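Local coordinates for probable branched-chain amino acid ABC transporter, amino acid binding protein (Thermus thermophilus, PDB 3LKB) that probably binds branched-chain amino acids such as valine, held here in its pocket, and delivers them to an ABC transporter for uptake into the cell, at residues A[101-106]-A[119-124]; A[86-91]-A[108-113]; A[289-294]-A[331-336]; A[93-98]-A[115-120]; A[321-326]-A[343-348]. The protein carries 2 engineered substitutions. One frame throughout, in Å; residues are numbered along the deposited sequence.

Contact 1 of 5, residues A[101-106]-A[119-124]; sequences TIPASM and IFLPTT. With VAL (valine), chain C.
A chi1 of -55° sets I102 CG1 beside its own backbone N and swings CG2 out to P122, whose CG lies 3.4 Å from that methyl. The same first torsion in I119, chi1 -62°, carries its CG2 to P103, 3.9 Å from the ring carbon CG. P103 CG also receives L121 CD1, so two branched residues meet one ring carbon, each crossing the ring at about a right angle. Here the chain 119-124 runs in the same sense as strand 101-103, and one parallel bridge joins them: F120 N donates to T101 O at 2.8 Å, almost straight at 171°. I102 CA lies 3.5 Å from F120 O in a CH···O contact, and P103, which has no N-H, lies with CD 3.1 Å from F120 O. Farther along, M106, extended beyond CG, crosses T123 obliquely and brings CE to 3.6 Å from T123 OG1. A104 and S105 belong to the valine pocket; S105 CB touches valine CG2 at 3.3 Å, while its hydroxyl bonds to T84. Between these two buried segments apolar contact outweighs the single backbone bond, while S81 and Y126 hold the pocket end by further backbone bonds.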
# COMPACT_ATOMS: atom_id res chain seq x y z
N THR A 101 13.33 -17.85 12.81
CA THR A 101 12.68 -17.05 11.78
C THR A 101 11.24 -17.39 11.79
O THR A 101 10.89 -18.58 11.66
CB THR A 101 13.26 -17.39 10.41
OG1 THR A 101 14.59 -16.90 10.38
CG2 THR A 101 12.49 -16.77 9.26
N ILE A 102 10.40 -16.38 11.97
CA ILE A 102 8.97 -16.60 12.00
C ILE A 102 8.37 -15.93 10.78
O ILE A 102 8.29 -14.70 10.73
CB ILE A 102 8.37 -15.98 13.27
CG1 ILE A 102 9.10 -16.55 14.49
CG2 ILE A 102 6.84 -16.19 13.29
CD1 ILE A 102 8.81 -15.80 15.82
N PRO A 103 7.97 -16.73 9.76
CA PRO A 103 7.43 -16.20 8.51
C PRO A 103 5.91 -15.95 8.49
O PRO A 103 5.15 -16.66 9.13
CB PRO A 103 7.76 -17.31 7.50
CG PRO A 103 8.42 -18.41 8.24
CD PRO A 103 8.15 -18.19 9.68
N ALA A 104 5.50 -14.92 7.75
CA ALA A 104 4.11 -14.77 7.31
C ALA A 104 3.73 -15.84 6.29
O ALA A 104 2.59 -16.18 6.17
CB ALA A 104 3.91 -13.39 6.69
N SER A 105 4.69 -16.29 5.49
CA SER A 105 4.47 -17.36 4.57
C SER A 105 4.12 -18.60 5.37
O SER A 105 4.79 -18.93 6.36
CB SER A 105 5.77 -17.68 3.82
OG SER A 105 5.65 -18.92 3.15
N MET A 106 3.11 -19.33 4.92
CA MET A 106 2.75 -20.57 5.59
C MET A 106 3.09 -21.78 4.69
O MET A 106 2.36 -22.79 4.61
CB MET A 106 1.28 -20.46 5.96
CG MET A 106 0.88 -19.00 6.54
SD MET A 106 -0.89 -18.83 6.58
CE MET A 106 -0.97 -17.46 7.71
N ILE A 119 13.25 -22.39 11.48
CA ILE A 119 12.11 -21.70 10.90
C ILE A 119 10.85 -22.16 11.58
O ILE A 119 10.61 -23.37 11.67
CB ILE A 119 12.04 -22.02 9.42
CG1 ILE A 119 13.34 -21.49 8.77
CG2 ILE A 119 10.72 -21.48 8.81
CD1 ILE A 119 13.52 -21.90 7.33
N PHE A 120 10.05 -21.23 12.10
CA PHE A 120 8.85 -21.64 12.83
C PHE A 120 7.62 -20.98 12.28
O PHE A 120 7.51 -19.78 12.28
CB PHE A 120 8.98 -21.33 14.33
CG PHE A 120 10.09 -22.07 14.98
CD1 PHE A 120 11.39 -21.56 14.98
CD2 PHE A 120 9.86 -23.30 15.56
CE1 PHE A 120 12.43 -22.29 15.54
CE2 PHE A 120 10.88 -24.03 16.16
CZ PHE A 120 12.17 -23.53 16.15
N LEU A 121 6.68 -21.82 11.82
CA LEU A 121 5.42 -21.40 11.25
C LEU A 121 4.44 -21.11 12.39
O LEU A 121 4.24 -21.97 13.25
CB LEU A 121 4.88 -22.53 10.38
CG LEU A 121 5.13 -22.39 8.88
CD1 LEU A 121 6.42 -21.69 8.57
CD2 LEU A 121 5.04 -23.70 8.15
N PRO A 122 3.87 -19.89 12.43
CA PRO A 122 2.94 -19.57 13.50
C PRO A 122 1.65 -20.36 13.36
O PRO A 122 1.07 -20.71 14.37
CB PRO A 122 2.65 -18.07 13.31
CG PRO A 122 3.76 -17.55 12.58
CD PRO A 122 4.18 -18.69 11.64
N THR A 123 1.24 -20.68 12.12
CA THR A 123 -0.02 -21.43 11.92
C THR A 123 0.04 -22.53 10.88
O THR A 123 1.07 -22.78 10.28
CB THR A 123 -1.23 -20.51 11.55
OG1 THR A 123 -1.17 -20.13 10.16
CG2 THR A 123 -1.32 -19.27 12.44
N THR A 124 -1.09 -23.17 10.64
CA THR A 124 -1.17 -24.19 9.59
C THR A 124 -0.62 -23.74 8.24
O THR A 124 -0.55 -22.54 7.95
CB THR A 124 -2.62 -24.66 9.38
OG1 THR A 124 -3.45 -23.54 8.99
CG2 THR A 124 -3.14 -25.35 10.66
N VAL C . 1.82 -13.63 0.47
CA VAL C . 2.50 -14.70 1.30
C VAL C . 3.37 -14.17 2.39
O VAL C . 2.81 -14.06 3.47
CB VAL C . 3.40 -15.61 0.50
CG1 VAL C . 4.55 -14.91 -0.04
CG2 VAL C . 3.85 -16.63 1.35

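Contact 2 of 5, residues A[86-91]-A[108-113]; sequences ANLQLK and IELIDP
E109 touches helix 84-97 in two ways: its CG lies against L88 CD2 at 3.9 Å, and its backbone O accepts from K91 NZ at 2.8 Å, with the nitrogen in the carbonyl plane. The carboxylate itself stays back, OE2 being 4.2 Å from K91 NZ, too long for a salt bridge but probably a favourable electrostatic neighbour. L110 follows, and its forked end touches two consecutive helix residues: CD2 meets N87 CB at 3.7 Å and L88 CD2 at 3.8 Å, crossing both side chains at about a right angle. This helix is the connection of a beta-alpha-beta crossover, leading from strand 79-81 to its parallel partner 101-103, and residues 108-110, helical in their backbone angles, pack against its flank soon after the second strand ends. L110 O lies close to K91 CE, 3.2 Å away, rather than bonding to the ammonium group. Next, D112 turns its backbone O to K91 NZ at 2.7 Å, the donor tilted 18° from the carbonyl plane. The lysine chain runs straight through chi2, and the bend at chi3, 89°, turns the ammonium toward the carbonyls; P114 O supplies a third to the same group.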
# COMPACT_ATOMS: atom_id res chain seq x y z
N ALA A 86 11.20 -15.52 -0.91
CA ALA A 86 12.31 -14.96 -0.16
C ALA A 86 12.79 -15.93 0.89
O ALA A 86 14.00 -16.20 0.96
CB ALA A 86 11.93 -13.60 0.48
N ASN A 87 11.86 -16.47 1.68
CA ASN A 87 12.20 -17.46 2.69
C ASN A 87 12.87 -18.68 2.10
O ASN A 87 13.87 -19.14 2.65
CB ASN A 87 10.97 -17.89 3.49
CG ASN A 87 10.60 -16.88 4.55
OD1 ASN A 87 9.83 -15.94 4.31
ND2 ASN A 87 11.10 -17.09 5.74
N LEU A 88 12.33 -19.24 1.00
CA LEU A 88 13.04 -20.34 0.29
C LEU A 88 14.52 -20.02 -0.02
O LEU A 88 15.40 -20.81 0.28
CB LEU A 88 12.32 -20.74 -0.98
CG LEU A 88 11.03 -21.51 -0.61
CD1 LEU A 88 10.06 -21.65 -1.80
CD2 LEU A 88 11.45 -22.89 -0.10
N GLN A 89 14.76 -18.84 -0.53
CA GLN A 89 16.06 -18.39 -0.96
C GLN A 89 17.01 -18.20 0.22
O GLN A 89 18.16 -18.53 0.14
CB GLN A 89 15.85 -17.03 -1.67
CG GLN A 89 16.64 -16.91 -2.86
CD GLN A 89 16.41 -15.63 -3.67
OE1 GLN A 89 16.82 -14.52 -3.26
NE2 GLN A 89 15.81 -15.80 -4.86
N LEU A 90 16.52 -17.61 1.32
CA LEU A 90 17.32 -17.43 2.55
C LEU A 90 17.50 -18.63 3.46
O LEU A 90 18.27 -18.52 4.43
CB LEU A 90 16.68 -16.33 3.40
CG LEU A 90 16.39 -15.11 2.55
CD1 LEU A 90 15.73 -14.13 3.42
CD2 LEU A 90 17.71 -14.57 2.09
N LYS A 91 16.77 -19.74 3.24
CA LYS A 91 16.90 -20.93 4.13
C LYS A 91 18.38 -21.33 4.40
O LYS A 91 18.79 -21.44 5.57
CB LYS A 91 16.10 -22.15 3.62
CG LYS A 91 14.60 -22.16 3.93
CD LYS A 91 13.92 -23.42 3.34
CE LYS A 91 13.95 -24.61 4.35
NZ LYS A 91 13.35 -25.88 3.80
N ILE A 108 4.66 -25.11 3.73
CA ILE A 108 5.21 -26.23 4.53
C ILE A 108 6.69 -26.57 4.22
O ILE A 108 7.47 -27.00 5.12
CB ILE A 108 4.35 -27.47 4.39
CG1 ILE A 108 4.71 -28.46 5.46
CG2 ILE A 108 4.46 -28.06 2.94
CD1 ILE A 108 4.28 -28.05 6.88
N GLU A 109 7.07 -26.35 2.97
CA GLU A 109 8.42 -26.59 2.49
C GLU A 109 9.48 -25.85 3.34
O GLU A 109 10.65 -26.27 3.44
CB GLU A 109 8.50 -26.23 0.98
CG GLU A 109 9.85 -26.45 0.30
CD GLU A 109 10.39 -27.88 0.49
OE1 GLU A 109 9.56 -28.85 0.52
OE2 GLU A 109 11.63 -28.04 0.59
N LEU A 110 9.07 -24.74 3.95
CA LEU A 110 9.97 -23.96 4.79
C LEU A 110 10.45 -24.71 6.01
O LEU A 110 11.57 -24.47 6.43
CB LEU A 110 9.31 -22.66 5.24
CG LEU A 110 8.88 -21.68 4.14
CD1 LEU A 110 8.36 -20.35 4.75
CD2 LEU A 110 9.99 -21.45 3.10
N ILE A 111 9.62 -25.58 6.59
CA ILE A 111 10.02 -26.35 7.77
C ILE A 111 10.38 -27.81 7.41
O ILE A 111 10.54 -28.63 8.29
CB ILE A 111 9.00 -26.26 8.95
CG1 ILE A 111 7.57 -26.50 8.51
CG2 ILE A 111 8.98 -24.84 9.55
CD1 ILE A 111 7.01 -27.79 8.82
N ASP A 112 10.52 -28.10 6.12
CA ASP A 112 10.99 -29.40 5.63
C ASP A 112 12.48 -29.32 5.33
O ASP A 112 12.98 -28.25 5.08
CB ASP A 112 10.25 -29.82 4.37
CG ASP A 112 8.85 -30.36 4.65
OD1 ASP A 112 8.44 -30.54 5.84
OD2 ASP A 112 8.14 -30.59 3.65
N PRO A 113 13.20 -30.45 5.43
CA PRO A 113 14.66 -30.51 5.25
C PRO A 113 15.02 -30.25 3.82
O PRO A 113 14.19 -30.46 2.94
CB PRO A 113 15.01 -31.96 5.58
CG PRO A 113 13.68 -32.67 5.67
CD PRO A 113 12.68 -31.68 6.06

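Contact 3 of 5, residues A[289-294]-A[331-336]; sequences NGMLAA and PGFAVS. Engineered in segment 289-294: A293 (natural residue Val).
F333 stands out from the loop 331-336 toward helix 285-308, and its side chain can be followed outward along the helix surface. At its base F333 CB lies 4.0 Å from L292 CB. CG remains over the same leucine, and CD2 rests against L292 CA, 3.8 Å away, and L292 CD1, 3.9 Å away. Farther out CE2 passes near the carbonyl oxygen of M291, while CE1 comes within 3.9 Å of M291 SD. At the tip, F333 CZ presses on M291 CG, 3.5 Å away. The sulfur lies 4.8 Å from the centroid of the F333 ring and 64° off its normal, an oblique Met-aromatic contact. One ring face is turned to the helix backbone, with L292 N above it near the rim. L292 sets CG anti to the backbone N, chi1 170°, and its two methyls reach the loop: CD1 meets P331 CG at 3.9 Å and CD2 approaches A334 CB. The loop turns sharply at G332, where phi is 82° and a side chain would be jammed against the preceding carbonyl oxygen. E342 accepts from the backbone N of G332, F333 and A334, which probably steadies the bend. Between the two segments the chemistry is mainly apolar, without a hydrogen bond, and a flat ring meeting a flexible thioether and a branched leucine implies a fit governed by shape.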
# COMPACT_ATOMS: atom_id res chain seq x y z
N ASN A 289 -2.67 -11.55 12.09
CA ASN A 289 -1.57 -12.41 11.66
C ASN A 289 -0.19 -11.84 12.03
O ASN A 289 0.62 -12.51 12.66
CB ASN A 289 -1.72 -12.61 10.15
CG ASN A 289 -0.83 -13.69 9.58
OD1 ASN A 289 -0.07 -14.37 10.30
ND2 ASN A 289 -0.90 -13.86 8.25
N GLY A 290 0.05 -10.59 11.67
CA GLY A 290 1.27 -9.88 12.12
C GLY A 290 1.41 -9.75 13.63
O GLY A 290 2.52 -9.82 14.17
N MET A 291 0.30 -9.55 14.30
CA MET A 291 0.35 -9.36 15.74
C MET A 291 0.75 -10.70 16.40
O MET A 291 1.52 -10.74 17.37
CB MET A 291 -0.99 -8.82 16.28
CG MET A 291 -0.88 -8.32 17.71
SD MET A 291 -2.24 -7.26 18.27
CE MET A 291 -1.76 -5.92 17.18
N LEU A 292 0.24 -11.80 15.86
CA LEU A 292 0.65 -13.09 16.42
C LEU A 292 2.18 -13.28 16.21
O LEU A 292 2.88 -13.64 17.14
CB LEU A 292 -0.18 -14.24 15.82
CG LEU A 292 0.30 -15.66 16.14
CD1 LEU A 292 0.14 -15.90 17.66
CD2 LEU A 292 -0.40 -16.79 15.31
N ALA A 293 2.69 -13.01 15.02
CA ALA A 293 4.10 -13.20 14.75
C ALA A 293 4.93 -12.32 15.68
O ALA A 293 5.89 -12.82 16.28
CB ALA A 293 4.41 -12.86 13.33
N ALA A 294 4.61 -11.03 15.79
CA ALA A 294 5.37 -10.16 16.68
C ALA A 294 5.22 -10.61 18.15
O ALA A 294 6.19 -10.59 18.92
CB ALA A 294 4.91 -8.74 16.55
N PRO A 331 -1.82 -16.44 23.41
CA PRO A 331 -2.29 -15.03 23.37
C PRO A 331 -3.78 -14.88 22.96
O PRO A 331 -4.34 -13.82 23.14
CB PRO A 331 -1.36 -14.40 22.35
CG PRO A 331 -1.04 -15.57 21.38
CD PRO A 331 -1.02 -16.81 22.22
N GLY A 332 -4.42 -15.92 22.43
CA GLY A 332 -5.79 -15.81 21.92
C GLY A 332 -5.87 -15.24 20.51
O GLY A 332 -6.82 -14.59 20.17
N PHE A 333 -4.87 -15.47 19.66
CA PHE A 333 -4.99 -15.00 18.26
C PHE A 333 -5.49 -16.06 17.30
O PHE A 333 -6.23 -15.75 16.35
CB PHE A 333 -3.68 -14.42 17.73
CG PHE A 333 -3.32 -13.14 18.37
CD1 PHE A 333 -4.16 -12.04 18.26
CD2 PHE A 333 -2.15 -13.01 19.06
CE1 PHE A 333 -3.80 -10.82 18.81
CE2 PHE A 333 -1.78 -11.80 19.63
CZ PHE A 333 -2.61 -10.71 19.52
N ALA A 334 -5.10 -17.30 17.57
CA ALA A 334 -5.44 -18.41 16.71
C ALA A 334 -6.19 -19.42 17.52
O ALA A 334 -6.05 -19.45 18.75
CB ALA A 334 -4.16 -19.06 16.12
N VAL A 335 -6.94 -20.28 16.83
CA VAL A 335 -7.75 -21.30 17.44
C VAL A 335 -6.88 -22.43 18.02
O VAL A 335 -5.70 -22.51 17.73
CB VAL A 335 -8.74 -21.88 16.39
CG1 VAL A 335 -9.63 -20.82 15.88
CG2 VAL A 335 -8.01 -22.56 15.23
N SER A 336 -7.45 -23.27 18.87
CA SER A 336 -6.76 -24.47 19.34
C SER A 336 -7.69 -25.69 19.24
O SER A 336 -8.94 -25.55 19.30
CB SER A 336 -6.22 -24.25 20.75
OG SER A 336 -7.22 -23.76 21.61

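Contact 4 of 5, residues A[93-98]-A[115-120]; sequences LIQELR and NNDYIF
Q95 OE1 is gripped from two sources: D117 N donates to it at 3.1 Å, in the plane of the amide carbonyl and on a lone pair, and a bound water donates at 2.9 Å. That water also donates to N115 O and accepts from Y118 N, stitching the type I turn 116-119 to the helix. The other half of the amide, Q95 NE2, gives a bond of 2.9 Å to D117 OD2, meeting the carboxylate from above its plane. A bend at chi2, 70°, takes the glutamine obliquely across N115, and with both ends engaged its amide is probably held in this orientation. One turn on, R98 closes helix 84-97 in a Schellman motif, with positive phi. Its CA sits 3.6 Å above the centre of the Y118 ring, a CH-pi contact, and D117 CB covers part of the opposite face. The extended arginine chain then runs past the ring until NH1 donates to Y118 OH at 3.0 Å, the guanidinium nearly perpendicular to the ring. A leucine at Y118 has neither hydroxyl nor ring, and would probably leave R98 NH1 without its mate and the helix end less firmly seated. Directional polar bonds and the flat face of Y118 together tie this turn to the partly exposed helix end.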
# COMPACT_ATOMS: atom_id res chain seq x y z
N LEU A 93 21.11 -19.61 4.41
CA LEU A 93 21.74 -18.60 5.23
C LEU A 93 21.13 -18.55 6.64
O LEU A 93 21.85 -18.39 7.64
CB LEU A 93 21.62 -17.26 4.52
CG LEU A 93 22.31 -16.04 5.09
CD1 LEU A 93 23.82 -16.30 5.24
CD2 LEU A 93 22.03 -14.90 4.09
N ILE A 94 19.81 -18.72 6.73
CA ILE A 94 19.16 -18.77 8.05
C ILE A 94 19.73 -19.89 8.92
O ILE A 94 20.07 -19.69 10.06
CB ILE A 94 17.62 -18.90 7.93
CG1 ILE A 94 17.03 -17.67 7.21
CG2 ILE A 94 16.99 -19.13 9.32
CD1 ILE A 94 15.58 -17.61 7.06
N GLN A 95 19.75 -21.08 8.34
CA GLN A 95 20.40 -22.26 8.88
C GLN A 95 21.86 -21.98 9.29
O GLN A 95 22.26 -22.33 10.41
CB GLN A 95 20.31 -23.41 7.85
CG GLN A 95 20.84 -24.78 8.34
CD GLN A 95 19.94 -25.42 9.39
OE1 GLN A 95 18.71 -25.18 9.44
NE2 GLN A 95 20.55 -26.25 10.27
N GLU A 96 22.64 -21.37 8.40
CA GLU A 96 24.10 -21.15 8.69
C GLU A 96 24.28 -20.27 9.89
O GLU A 96 25.02 -20.58 10.78
CB GLU A 96 24.85 -20.55 7.48
CG GLU A 96 26.31 -20.08 7.79
CD GLU A 96 27.00 -19.39 6.59
OE1 GLU A 96 26.86 -19.87 5.43
OE2 GLU A 96 27.69 -18.35 6.82
N LEU A 97 23.54 -19.18 9.95
CA LEU A 97 23.71 -18.32 11.10
C LEU A 97 22.77 -18.60 12.27
O LEU A 97 22.78 -17.86 13.24
CB LEU A 97 23.70 -16.84 10.67
CG LEU A 97 22.56 -16.34 9.84
CD1 LEU A 97 21.49 -15.96 10.81
CD2 LEU A 97 22.97 -15.12 9.01
N ARG A 98 21.98 -19.67 12.17
CA ARG A 98 21.14 -20.11 13.28
C ARG A 98 20.22 -19.01 13.85
O ARG A 98 20.10 -18.87 15.06
CB ARG A 98 22.00 -20.66 14.43
CG ARG A 98 23.04 -21.68 14.04
CD ARG A 98 23.85 -22.10 15.23
NE ARG A 98 24.97 -22.97 14.86
CZ ARG A 98 24.91 -24.31 14.81
NH1 ARG A 98 23.79 -24.98 15.08
NH2 ARG A 98 25.99 -25.01 14.47
N ASN A 115 17.91 -27.47 5.98
CA ASN A 115 18.00 -26.07 6.39
C ASN A 115 16.74 -25.55 7.08
O ASN A 115 16.34 -24.41 6.92
CB ASN A 115 18.39 -25.16 5.19
CG ASN A 115 19.75 -25.52 4.59
OD1 ASN A 115 20.68 -25.87 5.31
ND2 ASN A 115 19.87 -25.41 3.25
N ASN A 116 16.13 -26.43 7.87
CA ASN A 116 14.85 -26.20 8.51
C ASN A 116 14.88 -26.12 10.06
O ASN A 116 13.83 -25.98 10.68
CB ASN A 116 13.86 -27.29 8.07
CG ASN A 116 14.26 -28.70 8.57
OD1 ASN A 116 13.40 -29.48 8.99
ND2 ASN A 116 15.54 -29.03 8.51
N ASP A 117 16.06 -26.18 10.67
CA ASP A 117 16.09 -26.22 12.13
C ASP A 117 15.59 -24.93 12.82
O ASP A 117 15.10 -24.98 13.97
CB ASP A 117 17.48 -26.58 12.62
CG ASP A 117 17.95 -27.98 12.20
OD1 ASP A 117 17.11 -28.94 12.08
OD2 ASP A 117 19.19 -28.11 11.99
N TYR A 118 15.68 -23.80 12.11
CA TYR A 118 15.37 -22.47 12.71
C TYR A 118 14.14 -21.72 12.21
O TYR A 118 13.98 -20.55 12.50
CB TYR A 118 16.58 -21.55 12.59
CG TYR A 118 17.76 -22.17 13.26
CD1 TYR A 118 18.72 -22.86 12.51
CD2 TYR A 118 17.87 -22.17 14.66
CE1 TYR A 118 19.77 -23.47 13.12
CE2 TYR A 118 18.90 -22.79 15.30
CZ TYR A 118 19.87 -23.43 14.51
OH TYR A 118 20.95 -24.03 15.11
N ILE A 119 13.25 -22.39 11.48
CA ILE A 119 12.11 -21.70 10.90
C ILE A 119 10.85 -22.16 11.58
O ILE A 119 10.61 -23.37 11.67
CB ILE A 119 12.04 -22.02 9.42
CG1 ILE A 119 13.34 -21.49 8.77
CG2 ILE A 119 10.72 -21.48 8.81
CD1 ILE A 119 13.52 -21.90 7.33
N PHE A 120 10.05 -21.23 12.10
CA PHE A 120 8.85 -21.64 12.83
C PHE A 120 7.62 -20.98 12.28
O PHE A 120 7.51 -19.78 12.28
CB PHE A 120 8.98 -21.33 14.33
CG PHE A 120 10.09 -22.07 14.98
CD1 PHE A 120 11.39 -21.56 14.98
CD2 PHE A 120 9.86 -23.30 15.56
CE1 PHE A 120 12.43 -22.29 15.54
CE2 PHE A 120 10.88 -24.03 16.16
CZ PHE A 120 12.17 -23.53 16.15
O HOH W 1 16.76 -23.09 9.44

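Contact 5 of 5, residues A[321-326]-A[343-348]; sequences VGMNGP and IDFTKS. With NA (sodium ion), chain E.
The sodium site lies on the segment 343-348, extended through T346, where D344 chelates the ion with two of its own oxygens: O at 2.2 Å and OD1 at 2.4 Å. A water and the carbonyls of T351 and G352 complete a shell made of oxygen alone, as suits sodium. Segment 321-326 braces this run from beside it. M323, the centre of an inverse gamma turn, offers its O to F345 N at 2.9 Å, the donor standing above the carbonyl plane; its SD lies at the edge of the F345 ring, 5.3 Å from the centroid. N324 places CG between its backbone N and carbonyl carbon, chi1 49°, which turns the amide back over the run so that ND2 donates to F345 O at 2.9 Å, straight at 177°, each partner lying in the plane of the other's group. An alanine at N324 takes this donor from F345 O and would probably let the backbone next to D344 shift more easily. A second water links G325 N to D344 OD2, the carboxylate oxygen that does not bind the ion. At the outer end V321 CG2 rests on K347 CD at 3.8 Å. Bonds at both the N and the O of F345, with the water bridge, suggest that D344 meets sodium from a steadied backbone.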
# COMPACT_ATOMS: atom_id res chain seq x y z
N VAL A 321 11.62 -23.51 21.55
CA VAL A 321 11.50 -24.98 21.56
C VAL A 321 11.11 -25.51 22.92
O VAL A 321 10.80 -26.69 23.05
CB VAL A 321 12.80 -25.74 21.08
CG1 VAL A 321 13.22 -25.32 19.67
CG2 VAL A 321 13.97 -25.50 22.01
N GLY A 322 11.14 -24.66 23.94
CA GLY A 322 10.53 -24.98 25.23
C GLY A 322 9.08 -24.48 25.38
O GLY A 322 8.48 -24.62 26.46
N MET A 323 8.53 -23.88 24.31
CA MET A 323 7.18 -23.27 24.33
C MET A 323 6.12 -24.34 24.05
O MET A 323 5.49 -24.34 22.98
CB MET A 323 7.12 -22.15 23.29
CG MET A 323 6.03 -21.07 23.42
SD MET A 323 6.18 -19.80 22.06
CE MET A 323 7.24 -18.62 22.83
N ASN A 324 5.95 -25.26 25.01
CA ASN A 324 4.99 -26.37 24.87
C ASN A 324 4.38 -26.86 26.17
O ASN A 324 4.83 -26.50 27.28
CB ASN A 324 5.63 -27.55 24.14
CG ASN A 324 6.97 -27.92 24.73
OD1 ASN A 324 7.06 -28.39 25.86
ND2 ASN A 324 8.01 -27.70 23.97
N GLY A 325 3.35 -27.68 26.04
CA GLY A 325 2.58 -28.15 27.21
C GLY A 325 1.95 -27.01 27.97
O GLY A 325 1.37 -26.11 27.38
N PRO A 326 2.02 -27.05 29.30
CA PRO A 326 1.58 -25.97 30.19
C PRO A 326 2.43 -24.71 30.01
O PRO A 326 2.11 -23.67 30.57
CB PRO A 326 1.87 -26.53 31.61
CG PRO A 326 2.18 -27.96 31.44
CD PRO A 326 2.51 -28.24 30.02
N ILE A 343 -0.31 -21.80 20.84
CA ILE A 343 1.01 -21.76 20.22
C ILE A 343 2.01 -22.68 20.93
O ILE A 343 2.44 -22.39 22.01
CB ILE A 343 1.60 -20.32 20.17
CG1 ILE A 343 0.59 -19.33 19.59
CG2 ILE A 343 2.89 -20.32 19.38
CD1 ILE A 343 0.19 -19.63 18.12
N ASP A 344 2.37 -23.78 20.29
CA ASP A 344 3.33 -24.69 20.86
C ASP A 344 4.30 -25.22 19.82
O ASP A 344 3.89 -25.60 18.69
CB ASP A 344 2.66 -25.84 21.68
CG ASP A 344 1.70 -26.71 20.86
OD1 ASP A 344 1.23 -26.33 19.74
OD2 ASP A 344 1.40 -27.82 21.35
N PHE A 345 5.59 -25.16 20.18
CA PHE A 345 6.68 -25.62 19.35
C PHE A 345 7.57 -26.59 20.15
O PHE A 345 7.60 -26.54 21.38
CB PHE A 345 7.57 -24.44 18.96
CG PHE A 345 6.88 -23.37 18.14
CD1 PHE A 345 6.49 -23.62 16.84
CD2 PHE A 345 6.65 -22.11 18.67
CE1 PHE A 345 5.87 -22.65 16.07
CE2 PHE A 345 6.02 -21.11 17.89
CZ PHE A 345 5.65 -21.39 16.60
N THR A 346 8.28 -27.45 19.44
CA THR A 346 9.33 -28.22 20.02
C THR A 346 10.40 -28.27 18.95
O THR A 346 10.16 -27.83 17.82
CB THR A 346 8.93 -29.70 20.30
OG1 THR A 346 8.76 -30.39 19.04
CG2 THR A 346 7.69 -29.83 21.21
N LYS A 347 11.54 -28.88 19.27
CA LYS A 347 12.58 -29.09 18.27
C LYS A 347 12.12 -29.81 17.02
O LYS A 347 12.71 -29.65 15.95
CB LYS A 347 13.74 -29.85 18.85
CG LYS A 347 14.68 -28.92 19.54
CD LYS A 347 14.64 -29.10 21.05
CE LYS A 347 15.99 -28.74 21.70
NZ LYS A 347 17.14 -29.29 20.92
N SER A 348 11.07 -30.60 17.13
CA SER A 348 10.64 -31.41 16.00
C SER A 348 9.26 -30.98 15.51
O SER A 348 8.79 -31.44 14.47
CB SER A 348 10.64 -32.89 16.39
OG SER A 348 9.65 -33.08 17.38
NA NA E . 2.23 -26.53 17.54
O HOH W 2 1.98 -28.56 23.65
O HOH W 3 1.75 -28.78 17.43

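Contacts 1 and 3 are buried and mostly apolar, whereas contacts 2, 4 and 5 lie farther out and depend more on polar bonds. Helix 84-97 serves contacts 2 and 4, which fasten two successive parts of the same loop, one through a lysine gathering carbonyls, the other through an amide, a turn and a water. That loop leads into contact 1, which shares I119 and F120 with contact 4 and alone reaches the valine. Contact 3 adjoins contact 1, where L292 touches P122 and T123. Contact 5 alone holds the metal; it meets contact 1 through the F120 and F345 rings and contact 3 through I343 against L292.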